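Local coordinates for protein cellulase (Xanthomonas axonopodis pv. citri, PDB 5HOS) that probably hydrolyses internal beta-1,4-glucosidic bonds of cellulose and related beta-glucans as a family 5 endoglucanase, at residues S209-M214 against T257-L262; A234-T239 against V250-S255; G286-M291 against S334-R339; A308-S311 against F316-Q319. All blocks are in the same frame, centred on the assembly; numbering follows the deposited sequence.

Contact 1 of 4, residues S209-M214 against T257-L262; sequences SNAVAM and TEWLRL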
loop_
_atom_site.group_PDB
_atom_site.type_symbol
_atom_site.label_atom_id
_atom_site.label_comp_id
_atom_site.label_asym_id
_atom_site.label_seq_id
_atom_site.Cartn_x
_atom_site.Cartn_y
_atom_site.Cartn_z
ATOM N N SER A 209 15.677 -5.833 -13.167
ATOM C CA SER A 209 15.324 -4.743 -12.255
ATOM C C SER A 209 13.906 -4.274 -12.473
ATOM O O SER A 209 13.333 -4.468 -13.556
ATOM C CB SER A 209 16.254 -3.551 -12.462
ATOM O OG SER A 209 16.072 -2.976 -13.752
ATOM N N ASN A 210 13.353 -3.615 -11.455
ATOM C CA ASN A 210 12.077 -2.926 -11.623
ATOM C C ASN A 210 12.136 -1.852 -12.697
ATOM O O ASN A 210 11.181 -1.700 -13.453
ATOM C CB ASN A 210 11.581 -2.347 -10.303
ATOM C CG ASN A 210 11.168 -3.427 -9.326
ATOM O OD1 ASN A 210 10.729 -4.499 -9.732
ATOM N ND2 ASN A 210 11.316 -3.157 -8.039
ATOM N N ALA A 211 13.266 -1.146 -12.789
ATOM C CA ALA A 211 13.435 -0.093 -13.797
ATOM C C ALA A 211 13.194 -0.579 -15.228
ATOM O O ALA A 211 12.659 0.166 -16.062
ATOM C CB ALA A 211 14.814 0.543 -13.677
ATOM N N VAL A 212 13.593 -1.816 -15.517
ATOM C CA VAL A 212 13.368 -2.420 -16.830
ATOM C C VAL A 212 11.982 -3.068 -16.866
ATOM O O VAL A 212 11.154 -2.766 -17.742
ATOM C CB VAL A 212 14.471 -3.455 -17.171
ATOM C CG1 VAL A 212 14.170 -4.174 -18.482
ATOM C CG2 VAL A 212 15.824 -2.764 -17.245
ATOM N N ALA A 213 11.732 -3.952 -15.913
ATOM C CA ALA A 213 10.526 -4.788 -15.932
ATOM C C ALA A 213 9.226 -3.979 -15.898
ATOM O O ALA A 213 8.276 -4.282 -16.625
ATOM C CB ALA A 213 10.562 -5.780 -14.777
ATOM N N MET A 214 9.205 -2.927 -15.089
ATOM C CA MET A 214 7.993 -2.151 -14.875
ATOM C C MET A 214 7.789 -1.073 -15.938
ATOM O O MET A 214 6.688 -0.557 -16.050
ATOM C CB MET A 214 7.990 -1.552 -13.470
ATOM C CG MET A 214 8.067 -2.601 -12.355
ATOM S SD MET A 214 6.753 -3.858 -12.309
ATOM C CE MET A 214 5.336 -2.784 -12.216
ATOM N N THR A 257 11.695 9.063 -8.924
ATOM C CA THR A 257 10.894 10.177 -9.427
ATOM C C THR A 257 11.207 10.493 -10.894
ATOM O O THR A 257 10.293 10.620 -11.721
ATOM C CB THR A 257 11.060 11.414 -8.520
ATOM O OG1 THR A 257 10.602 11.081 -7.196
ATOM C CG2 THR A 257 10.261 12.586 -9.037
ATOM N N GLU A 258 12.485 10.601 -11.231
ATOM C CA GLU A 258 12.861 10.863 -12.626
ATOM C C GLU A 258 12.548 9.660 -13.545
ATOM O O GLU A 258 12.219 9.842 -14.723
ATOM C CB GLU A 258 14.333 11.284 -12.724
ATOM C CG GLU A 258 14.740 11.798 -14.105
ATOM C CD GLU A 258 13.906 12.969 -14.606
ATOM O OE1 GLU A 258 13.675 13.038 -15.842
ATOM O OE2 GLU A 258 13.482 13.804 -13.772
ATOM N N TRP A 259 12.649 8.445 -13.007
ATOM C CA TRP A 259 12.243 7.241 -13.740
ATOM C C TRP A 259 10.753 7.324 -14.110
ATOM O O TRP A 259 10.386 7.047 -15.257
ATOM C CB TRP A 259 12.518 5.959 -12.924
ATOM C CG TRP A 259 12.161 4.703 -13.673
ATOM C CD1 TRP A 259 12.966 3.987 -14.512
ATOM C CD2 TRP A 259 10.894 4.033 -13.664
ATOM N NE1 TRP A 259 12.280 2.910 -15.026
ATOM C CE2 TRP A 259 11.008 2.911 -14.521
ATOM C CE3 TRP A 259 9.674 4.264 -13.005
ATOM C CZ2 TRP A 259 9.950 2.015 -14.735
ATOM C CZ3 TRP A 259 8.618 3.375 -13.225
ATOM C CH2 TRP A 259 8.767 2.267 -14.087
ATOM N N LEU A 260 9.910 7.713 -13.145
ATOM C CA LEU A 260 8.473 7.885 -13.405
ATOM C C LEU A 260 8.242 8.890 -14.533
ATOM O O LEU A 260 7.442 8.650 -15.440
ATOM C CB LEU A 260 7.725 8.335 -12.141
ATOM C CG LEU A 260 7.557 7.337 -10.992
ATOM C CD1 LEU A 260 6.951 8.067 -9.799
ATOM C CD2 LEU A 260 6.683 6.157 -11.377
ATOM N N ARG A 261 8.978 9.996 -14.473
ATOM C CA ARG A 261 8.848 11.083 -15.450
ATOM C C ARG A 261 9.243 10.628 -16.856
ATOM O O ARG A 261 8.507 10.858 -17.815
ATOM C CB ARG A 261 9.692 12.285 -15.005
ATOM C CG ARG A 261 9.346 13.599 -15.685
ATOM C CD ARG A 261 10.014 14.780 -14.989
ATOM N NE ARG A 261 9.323 15.155 -13.746
ATOM C CZ ARG A 261 9.864 15.274 -12.528
ATOM N NH1 ARG A 261 9.084 15.626 -11.503
ATOM N NH2 ARG A 261 11.159 15.067 -12.293
ATOM N N LEU A 262 10.394 9.967 -16.969
ATOM C CA LEU A 262 10.862 9.437 -18.256
ATOM C C LEU A 262 9.890 8.412 -18.855
ATOM O O LEU A 262 9.619 8.445 -20.058
ATOM C CB LEU A 262 12.268 8.825 -18.102
ATOM C CG LEU A 262 12.902 8.042 -19.259
ATOM C CD1 LEU A 262 12.958 8.848 -20.553
ATOM C CD2 LEU A 262 14.298 7.582 -18.860
#
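Trp-259 reaches from its helix to the short helix 210-213 and meets it with one rim of the indole, from the pyrrole N-H round to the benzo end. With CG anti to the backbone N (chi1 -178°) and the ring turned square to the CA-CB-CG plane (chi2 89°), the long axis of the side chain bridges the two backbones, whose nearest CA atoms, those of Ala-211 and Trp-259, stay 7.4 Å apart. Trp-259 NE1 donates to Ala-211 O at 3.0 Å, in the carbonyl plane and on a lone pair, but the N-H...O angle of 141° shows a bent bond. Beside it, Ala-211 CB lies 3.7 Å from Trp-259 NE1 and touches CD1 as well. The fold is a (beta/alpha)8 barrel, as in other family 5 glycoside hydrolases; here helix 248-262, which follows barrel strand 224-231, is joined to a helix inserted in the long connection after strand 188-191. At the benzo end, Met-214 CB comes 3.9 Å from Trp-259 CH2, and the Met-214 carbonyl carbon sits at the ring edge. Bends at chi2 and chi3 carry the Met-214 thioether away from the indole. Trp-201 meets the Trp-259 ring edge-to-face. Ser-209 caps helix 210-213, its OG accepting from Val-212 N at 3.3 Å, while Asn-210 OD1 accepts from Ala-193 N.

Contact 2 of 4, residues A234-T239 against V250-S255; sequences ADSSGT and VERLRS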
loop_
_atom_site.group_PDB
_atom_site.type_symbol
_atom_site.label_atom_id
_atom_site.label_comp_id
_atom_site.label_asym_id
_atom_site.label_seq_id
_atom_site.Cartn_x
_atom_site.Cartn_y
_atom_site.Cartn_z
ATOM N N ALA A 234 18.747 2.986 8.274
ATOM C CA ALA A 234 20.046 2.673 7.647
ATOM C C ALA A 234 19.941 1.895 6.327
ATOM O O ALA A 234 20.570 2.279 5.333
ATOM C CB ALA A 234 20.927 1.921 8.635
ATOM N N ASP A 235 19.132 0.831 6.319
ATOM C CA ASP A 235 18.965 -0.029 5.121
ATOM C C ASP A 235 17.599 0.079 4.418
ATOM O O ASP A 235 17.241 -0.814 3.649
ATOM C CB ASP A 235 19.231 -1.495 5.486
ATOM C CG ASP A 235 18.179 -2.082 6.412
ATOM O OD1 ASP A 235 17.408 -1.324 7.038
ATOM O OD2 ASP A 235 18.130 -3.315 6.525
ATOM N N SER A 236 16.844 1.143 4.707
ATOM C CA SER A 236 15.483 1.344 4.168
ATOM C C SER A 236 14.465 0.237 4.519
ATOM O O SER A 236 13.410 0.157 3.885
ATOM C CB SER A 236 15.517 1.565 2.634
ATOM O OG SER A 236 16.310 2.688 2.273
ATOM N N SER A 237 14.746 -0.586 5.534
ATOM C CA SER A 237 13.836 -1.677 5.925
ATOM C C SER A 237 12.746 -1.234 6.903
ATOM O O SER A 237 11.785 -1.966 7.111
ATOM C CB SER A 237 14.609 -2.851 6.534
ATOM O OG SER A 237 15.191 -2.508 7.783
ATOM N N GLY A 238 12.891 -0.047 7.499
ATOM C CA GLY A 238 11.971 0.423 8.545
ATOM C C GLY A 238 12.018 -0.415 9.816
ATOM O O GLY A 238 11.018 -0.520 10.529
ATOM N N THR A 239 13.185 -1.009 10.078
ATOM C CA THR A 239 13.465 -1.774 11.294
ATOM C C THR A 239 13.675 -0.851 12.492
ATOM O O THR A 239 13.313 -1.203 13.617
ATOM C CB THR A 239 14.764 -2.591 11.124
ATOM O OG1 THR A 239 14.589 -3.549 10.084
ATOM C CG2 THR A 239 15.169 -3.316 12.421
ATOM N N VAL A 250 14.158 12.546 0.562
ATOM C CA VAL A 250 14.227 13.175 -0.758
ATOM C C VAL A 250 15.250 12.440 -1.640
ATOM O O VAL A 250 14.963 12.102 -2.796
ATOM C CB VAL A 250 14.608 14.671 -0.637
ATOM C CG1 VAL A 250 14.936 15.280 -1.997
ATOM C CG2 VAL A 250 13.483 15.447 0.037
ATOM N N GLU A 251 16.422 12.179 -1.073
ATOM C CA GLU A 251 17.503 11.505 -1.792
ATOM C C GLU A 251 17.130 10.105 -2.270
ATOM O O GLU A 251 17.508 9.719 -3.372
ATOM C CB GLU A 251 18.752 11.435 -0.926
ATOM C CG GLU A 251 19.426 12.792 -0.756
ATOM C CD GLU A 251 20.305 12.875 0.476
ATOM O OE1 GLU A 251 20.694 11.826 1.028
ATOM O OE2 GLU A 251 20.603 14.004 0.899
ATOM N N ARG A 252 16.390 9.365 -1.445
ATOM C CA ARG A 252 15.962 8.003 -1.781
ATOM C C ARG A 252 14.746 7.932 -2.701
ATOM O O ARG A 252 14.458 6.854 -3.233
ATOM C CB ARG A 252 15.731 7.182 -0.513
ATOM C CG ARG A 252 17.034 6.825 0.178
ATOM C CD ARG A 252 16.790 6.100 1.478
ATOM N NE ARG A 252 18.028 5.682 2.138
ATOM C CZ ARG A 252 18.093 5.171 3.369
ATOM N NH1 ARG A 252 16.992 5.004 4.097
ATOM N NH2 ARG A 252 19.269 4.827 3.888
ATOM N N LEU A 253 14.039 9.055 -2.872
ATOM C CA LEU A 253 12.973 9.178 -3.876
ATOM C C LEU A 253 13.434 9.730 -5.219
ATOM O O LEU A 253 12.725 9.569 -6.218
ATOM C CB LEU A 253 11.815 10.053 -3.364
ATOM C CG LEU A 253 11.012 9.562 -2.152
ATOM C CD1 LEU A 253 9.773 10.425 -1.948
ATOM C CD2 LEU A 253 10.609 8.093 -2.266
ATOM N N ARG A 254 14.601 10.367 -5.267
ATOM C CA ARG A 254 14.971 11.153 -6.453
ATOM C C ARG A 254 15.049 10.350 -7.770
ATOM O O ARG A 254 14.420 10.736 -8.762
ATOM C CB ARG A 254 16.273 11.924 -6.217
ATOM C CG ARG A 254 16.518 13.011 -7.251
ATOM C CD ARG A 254 17.767 13.825 -6.930
ATOM N NE ARG A 254 17.592 14.736 -5.794
ATOM C CZ ARG A 254 16.879 15.867 -5.808
ATOM N NH1 ARG A 254 16.217 16.277 -6.900
ATOM N NH2 ARG A 254 16.815 16.602 -4.704
ATOM N N SER A 255 15.817 9.260 -7.803
ATOM C CA SER A 255 15.968 8.515 -9.072
ATOM C C SER A 255 14.647 7.865 -9.497
ATOM O O SER A 255 14.298 7.896 -10.673
ATOM C CB SER A 255 17.129 7.511 -9.044
ATOM O OG SER A 255 16.952 6.496 -8.081
#
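Arg-252 presents its guanidinium to the loop residues Ala-234 and Ser-236, with a different approach to each. Arg-252 NH2 donates to Ala-234 O over 3.2 Å, a weak bond because the N-H...O angle is only 122°. Ser-236 OG lies over one face of the guanidinium, 3.0 Å from Arg-252 NH1 and 3.2 Å from CZ; the angle is too poor for a hydrogen bond, so this is a polar contact across the flat group. The extended run of Arg-252 from CG to NE (chi2 176°, chi3 177°) spans the gap from helix 248-262, where the closest CA pair, Ser-236 and Arg-252, is 8.9 Å apart. Stronger bonds fix the head from outside: NH1 donates to the carbonyls of Asp-233 and Tyr-231, where barrel strand 224-231 runs into its loop. That loop is shaped by an Asx turn in which Asp-235 OD1 accepts from Ser-237 N at 3.1 Å and also from Ser-237 OG at 2.6 Å. Helix and loop belong to the same beta-alpha unit of the (beta/alpha)8 barrel. Because the guanidinium meets carbonyls and a hydroxyl, with Asp-235 OD1 a full 7.0 Å from Arg-252 NH1, its hold on the loop is probably chiefly that of a cation on neutral oxygens.

Contact 3 of 4, residues G286-M291 against S334-R339; sequences GMLGYM and SPRARR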
loop_
_atom_site.group_PDB
_atom_site.type_symbol
_atom_site.label_atom_id
_atom_site.label_comp_id
_atom_site.label_asym_id
_atom_site.label_seq_id
_atom_site.Cartn_x
_atom_site.Cartn_y
_atom_site.Cartn_z
ATOM N N GLY A 286 10.565 17.268 4.465
ATOM C CA GLY A 286 11.214 17.402 3.174
ATOM C C GLY A 286 10.668 16.441 2.139
ATOM O O GLY A 286 10.396 16.834 0.998
ATOM N N MET A 287 10.495 15.183 2.536
ATOM C CA MET A 287 10.008 14.165 1.599
ATOM C C MET A 287 8.578 14.449 1.160
ATOM O O MET A 287 8.256 14.311 -0.014
ATOM C CB MET A 287 10.111 12.772 2.208
ATOM C CG MET A 287 9.941 11.650 1.194
ATOM S SD MET A 287 10.192 9.996 1.863
ATOM C CE MET A 287 9.600 10.168 3.548
ATOM N N LEU A 288 7.730 14.870 2.094
ATOM C CA LEU A 288 6.348 15.237 1.759
ATOM C C LEU A 288 6.292 16.479 0.869
ATOM O O LEU A 288 5.516 16.524 -0.078
ATOM C CB LEU A 288 5.514 15.432 3.028
ATOM C CG LEU A 288 5.385 14.171 3.898
ATOM C CD1 LEU A 288 4.758 14.517 5.237
ATOM C CD2 LEU A 288 4.596 13.069 3.208
ATOM N N GLY A 289 7.124 17.474 1.159
ATOM C CA GLY A 289 7.243 18.657 0.291
ATOM C C GLY A 289 7.760 18.327 -1.099
ATOM O O GLY A 289 7.286 18.872 -2.103
ATOM N N TYR A 290 8.731 17.420 -1.157
ATOM C CA TYR A 290 9.292 16.967 -2.424
ATOM C C TYR A 290 8.219 16.337 -3.321
ATOM O O TYR A 290 8.143 16.644 -4.520
ATOM C CB TYR A 290 10.461 16.006 -2.165
ATOM C CG TYR A 290 11.112 15.466 -3.417
ATOM C CD1 TYR A 290 12.102 16.191 -4.092
ATOM C CD2 TYR A 290 10.732 14.231 -3.935
ATOM C CE1 TYR A 290 12.690 15.695 -5.250
ATOM C CE2 TYR A 290 11.314 13.725 -5.084
ATOM C CZ TYR A 290 12.290 14.453 -5.741
ATOM O OH TYR A 290 12.842 13.932 -6.888
ATOM N N MET A 291 7.368 15.489 -2.739
ATOM C CA MET A 291 6.293 14.880 -3.517
ATOM C C MET A 291 5.309 15.937 -4.053
ATOM O O MET A 291 4.925 15.863 -5.224
ATOM C CB MET A 291 5.595 13.768 -2.723
ATOM C CG MET A 291 6.465 12.526 -2.548
ATOM S SD MET A 291 5.582 11.121 -1.830
ATOM C CE MET A 291 5.727 11.527 -0.095
ATOM N N SER A 334 -0.515 15.871 9.292
ATOM C CA SER A 334 -1.823 16.509 9.171
ATOM C C SER A 334 -1.818 17.761 8.273
ATOM O O SER A 334 -2.617 17.828 7.339
ATOM C CB SER A 334 -2.437 16.788 10.552
ATOM O OG SER A 334 -3.751 17.291 10.425
ATOM N N PRO A 335 -0.922 18.742 8.530
ATOM C CA PRO A 335 -0.901 19.903 7.617
ATOM C C PRO A 335 -0.513 19.556 6.168
ATOM O O PRO A 335 -1.005 20.196 5.238
ATOM C CB PRO A 335 0.115 20.869 8.256
ATOM C CG PRO A 335 0.804 20.112 9.335
ATOM C CD PRO A 335 -0.060 18.946 9.711
ATOM N N ARG A 336 0.343 18.555 5.982
ATOM C CA ARG A 336 0.711 18.098 4.634
ATOM C C ARG A 336 -0.480 17.438 3.935
ATOM O O ARG A 336 -0.742 17.703 2.757
ATOM C CB ARG A 336 1.911 17.149 4.695
ATOM C CG ARG A 336 3.193 17.818 5.174
ATOM C CD ARG A 336 3.802 18.700 4.095
ATOM N NE ARG A 336 5.065 19.297 4.528
ATOM C CZ ARG A 336 5.816 20.118 3.792
ATOM N NH1 ARG A 336 6.948 20.599 4.295
ATOM N NH2 ARG A 336 5.448 20.462 2.558
ATOM N N ALA A 337 -1.211 16.604 4.671
ATOM C CA ALA A 337 -2.458 16.023 4.168
ATOM C C ALA A 337 -3.476 17.104 3.801
ATOM O O ALA A 337 -4.122 17.020 2.758
ATOM C CB ALA A 337 -3.054 15.053 5.184
ATOM N N ARG A 338 -3.595 18.126 4.649
ATOM C CA ARG A 338 -4.540 19.222 4.403
ATOM C C ARG A 338 -4.286 19.949 3.079
ATOM O O ARG A 338 -5.230 20.282 2.376
ATOM C CB ARG A 338 -4.537 20.222 5.562
ATOM C CG ARG A 338 -5.679 21.221 5.504
ATOM C CD ARG A 338 -5.734 22.081 6.757
ATOM N NE ARG A 338 -7.059 22.686 6.924
ATOM C CZ ARG A 338 -7.548 23.185 8.062
ATOM N NH1 ARG A 338 -6.839 23.177 9.193
ATOM N NH2 ARG A 338 -8.776 23.698 8.072
ATOM N N ARG A 339 -3.021 20.194 2.752
ATOM C CA ARG A 339 -2.657 20.798 1.459
ATOM C C ARG A 339 -3.129 19.950 0.263
ATOM O O ARG A 339 -3.474 20.491 -0.790
ATOM C CB ARG A 339 -1.141 21.055 1.382
ATOM C CG ARG A 339 -0.688 22.258 2.204
ATOM C CD ARG A 339 0.834 22.395 2.315
ATOM N NE ARG A 339 1.331 21.995 3.640
ATOM C CZ ARG A 339 2.515 22.332 4.167
ATOM N NH1 ARG A 339 3.388 23.094 3.500
ATOM N NH2 ARG A 339 2.837 21.904 5.390
#
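A bend at chi2 (-75°), after a chi1 that sets CG anti to the carbonyl carbon, folds Arg-336 against Leu-288, and the trans chi3 then carries its guanidinium onto the backbone of Gly-289. In Leu-288, chi1 -62° and chi2 170° together turn CD1 toward the arginine stem: Leu-288 CD1 is 3.7 Å from Arg-336 CG, and Leu-288 CB is 3.8 Å from Arg-336 CD. Further out, Arg-336 NH2 comes within 3.4 Å of Gly-289 CA, and the planar group lies close over the helix backbone at this residue. Gly-289 N lies 3.7 Å above one guanidinium face, while Arg-339 NH2 lies 3.5 Å above the opposite one, both offset toward the rim. No hydrogen bond joins the two segments directly; the polar head is held by Asn-285 OD1, which accepts from NH1, and by a salt bridge from NH2 to Glu-292. The carboxylate of Glu-292 probably eases the closeness of the two like-charged guanidinium groups. The contact joins helices 278-293 and 330-341 on the outside of the (beta/alpha)8 barrel, with Leu-288 continuing inward onto Phe-272 of strand 267-273 and Trp-301 of strand 298-306.

Contact 4 of 4, residues A308-S311 against F316-Q319; sequences AWWS and FNVQ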
loop_
_atom_site.group_PDB
_atom_site.type_symbol
_atom_site.label_atom_id
_atom_site.label_comp_id
_atom_site.label_asym_id
_atom_site.label_seq_id
_atom_site.Cartn_x
_atom_site.Cartn_y
_atom_site.Cartn_z
ATOM N N ALA A 308 -5.359 -0.239 15.979
ATOM C CA ALA A 308 -5.582 -0.286 17.424
ATOM C C ALA A 308 -4.650 -1.226 18.202
ATOM O O ALA A 308 -4.541 -1.091 19.427
ATOM C CB ALA A 308 -7.041 -0.638 17.710
ATOM N N TRP A 309 -3.990 -2.168 17.521
ATOM C CA TRP A 309 -3.207 -3.213 18.207
ATOM C C TRP A 309 -1.681 -3.067 18.154
ATOM O O TRP A 309 -0.969 -3.983 18.571
ATOM C CB TRP A 309 -3.637 -4.605 17.705
ATOM C CG TRP A 309 -5.017 -5.057 18.176
ATOM C CD1 TRP A 309 -5.871 -4.396 19.024
ATOM C CD2 TRP A 309 -5.665 -6.293 17.847
ATOM N NE1 TRP A 309 -7.012 -5.136 19.220
ATOM C CE2 TRP A 309 -6.911 -6.308 18.517
ATOM C CE3 TRP A 309 -5.315 -7.387 17.048
ATOM C CZ2 TRP A 309 -7.813 -7.375 18.402
ATOM C CZ3 TRP A 309 -6.206 -8.454 16.938
ATOM C CH2 TRP A 309 -7.442 -8.438 17.614
ATOM N N TRP A 310 -1.168 -1.925 17.686
ATOM C CA TRP A 310 0.279 -1.682 17.718
ATOM C C TRP A 310 0.738 -1.555 19.167
ATOM O O TRP A 310 0.025 -0.999 20.003
ATOM C CB TRP A 310 0.684 -0.405 16.955
ATOM C CG TRP A 310 0.665 -0.534 15.463
ATOM C CD1 TRP A 310 -0.195 0.083 14.602
ATOM C CD2 TRP A 310 1.559 -1.309 14.649
ATOM N NE1 TRP A 310 0.099 -0.262 13.307
ATOM C CE2 TRP A 310 1.171 -1.116 13.305
ATOM C CE3 TRP A 310 2.648 -2.152 14.926
ATOM C CZ2 TRP A 310 1.829 -1.739 12.234
ATOM C CZ3 TRP A 310 3.306 -2.772 13.855
ATOM C CH2 TRP A 310 2.890 -2.558 12.528
ATOM N N SER A 311 1.934 -2.064 19.446
ATOM C CA SER A 311 2.531 -1.937 20.771
ATOM C C SER A 311 2.957 -0.487 21.017
ATOM O O SER A 311 3.088 0.312 20.073
ATOM C CB SER A 311 3.722 -2.885 20.923
ATOM O OG SER A 311 4.831 -2.463 20.149
ATOM N N PHE A 316 6.596 3.977 14.559
ATOM C CA PHE A 316 5.827 4.634 13.494
ATOM C C PHE A 316 4.337 4.735 13.788
ATOM O O PHE A 316 3.577 5.208 12.938
ATOM C CB PHE A 316 6.013 3.900 12.157
ATOM C CG PHE A 316 7.448 3.652 11.770
ATOM C CD1 PHE A 316 8.428 4.617 11.970
ATOM C CD2 PHE A 316 7.811 2.457 11.162
ATOM C CE1 PHE A 316 9.742 4.388 11.595
ATOM C CE2 PHE A 316 9.124 2.226 10.775
ATOM C CZ PHE A 316 10.095 3.190 10.995
ATOM N N ASN A 317 3.909 4.312 14.975
ATOM C CA ASN A 317 2.480 4.247 15.289
ATOM C C ASN A 317 1.865 5.632 15.437
ATOM O O ASN A 317 2.270 6.397 16.309
ATOM C CB ASN A 317 2.241 3.436 16.567
ATOM C CG ASN A 317 0.762 3.212 16.850
ATOM O OD1 ASN A 317 -0.093 3.331 15.956
ATOM N ND2 ASN A 317 0.449 2.895 18.099
ATOM N N VAL A 318 0.876 5.949 14.597
ATOM C CA VAL A 318 0.161 7.234 14.707
ATOM C C VAL A 318 -1.290 7.043 15.155
ATOM O O VAL A 318 -2.104 7.953 15.039
ATOM C CB VAL A 318 0.271 8.105 13.431
ATOM C CG1 VAL A 318 1.702 8.586 13.253
ATOM C CG2 VAL A 318 -0.212 7.375 12.185
ATOM N N GLN A 319 -1.602 5.865 15.692
ATOM C CA GLN A 319 -2.877 5.637 16.380
ATOM C C GLN A 319 -2.918 6.563 17.597
ATOM O O GLN A 319 -1.948 6.589 18.365
ATOM C CB GLN A 319 -2.978 4.184 16.868
ATOM C CG GLN A 319 -4.332 3.786 17.439
ATOM C CD GLN A 319 -5.385 3.580 16.367
ATOM O OE1 GLN A 319 -5.127 3.775 15.179
ATOM N NE2 GLN A 319 -6.574 3.170 16.778
HETATM O O HOH W 1 -2.028 1.287 18.546
#
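Van der Waals contact comes first, as the carboxamide of Asn-317 lies against the stem of Trp-310. Asn-317 ND2 is 3.5 Å from Trp-310 CB, and Asn-317 OD1 is 3.5 Å from Trp-310 CD1; the amide and ring planes are inclined by 47°, so neither a flat stack nor a perpendicular meeting results. Asn-317 reaches over because its CG is anti to the backbone N (chi1 -174°). At the second point, the bent chain of Gln-319 lays its amide beside the backbone of Ala-308, with Gln-319 NE2 3.7 Å from Ala-308 CA. Among hydrogen bonds, none runs directly between the segments. Asn-317 OD1 accepts from Gln-319 N at 3.0 Å, closing an Asx turn, with the donor well above the carbonyl plane. Gln-319 OE1 accepts from Gly-307 N, which fixes the amide next to Ala-308. One water bridges the gap: it accepts from Asn-317 ND2 at 3.0 Å and donates weakly to Trp-310 O at 3.4 Å. Both segments belong to the loop between the last barrel strand, 298-306, and helix 330-341; Trp-310 also stacks on Tyr-314 and meets Trp-304, while Val-318 pairs through its backbone with Ala-305 near the end of that strand.

From the N terminus, contact 1 opens first, at 209-214, and closes at 257-262 on helix 248-262. Contact 2 is nested inside that loop: it ties the turn after strand 224-231 to an earlier part of the same helix, and its second segment nearly runs on into that of contact 1. Contact 3 follows in series and joins helices 278-293 and 330-341, with contact 4 nested within it as a short closure after strand 298-306. Packing links the two nested pairs: Leu-253 and Val-250 of helix 248-262 touch segment 286-291, Thr-257 meets Tyr-290, and Gly-238 touches Phe-316. Contacts 1 and 4 lie about 33 Å apart between centres, on opposite sides of the chain's centre.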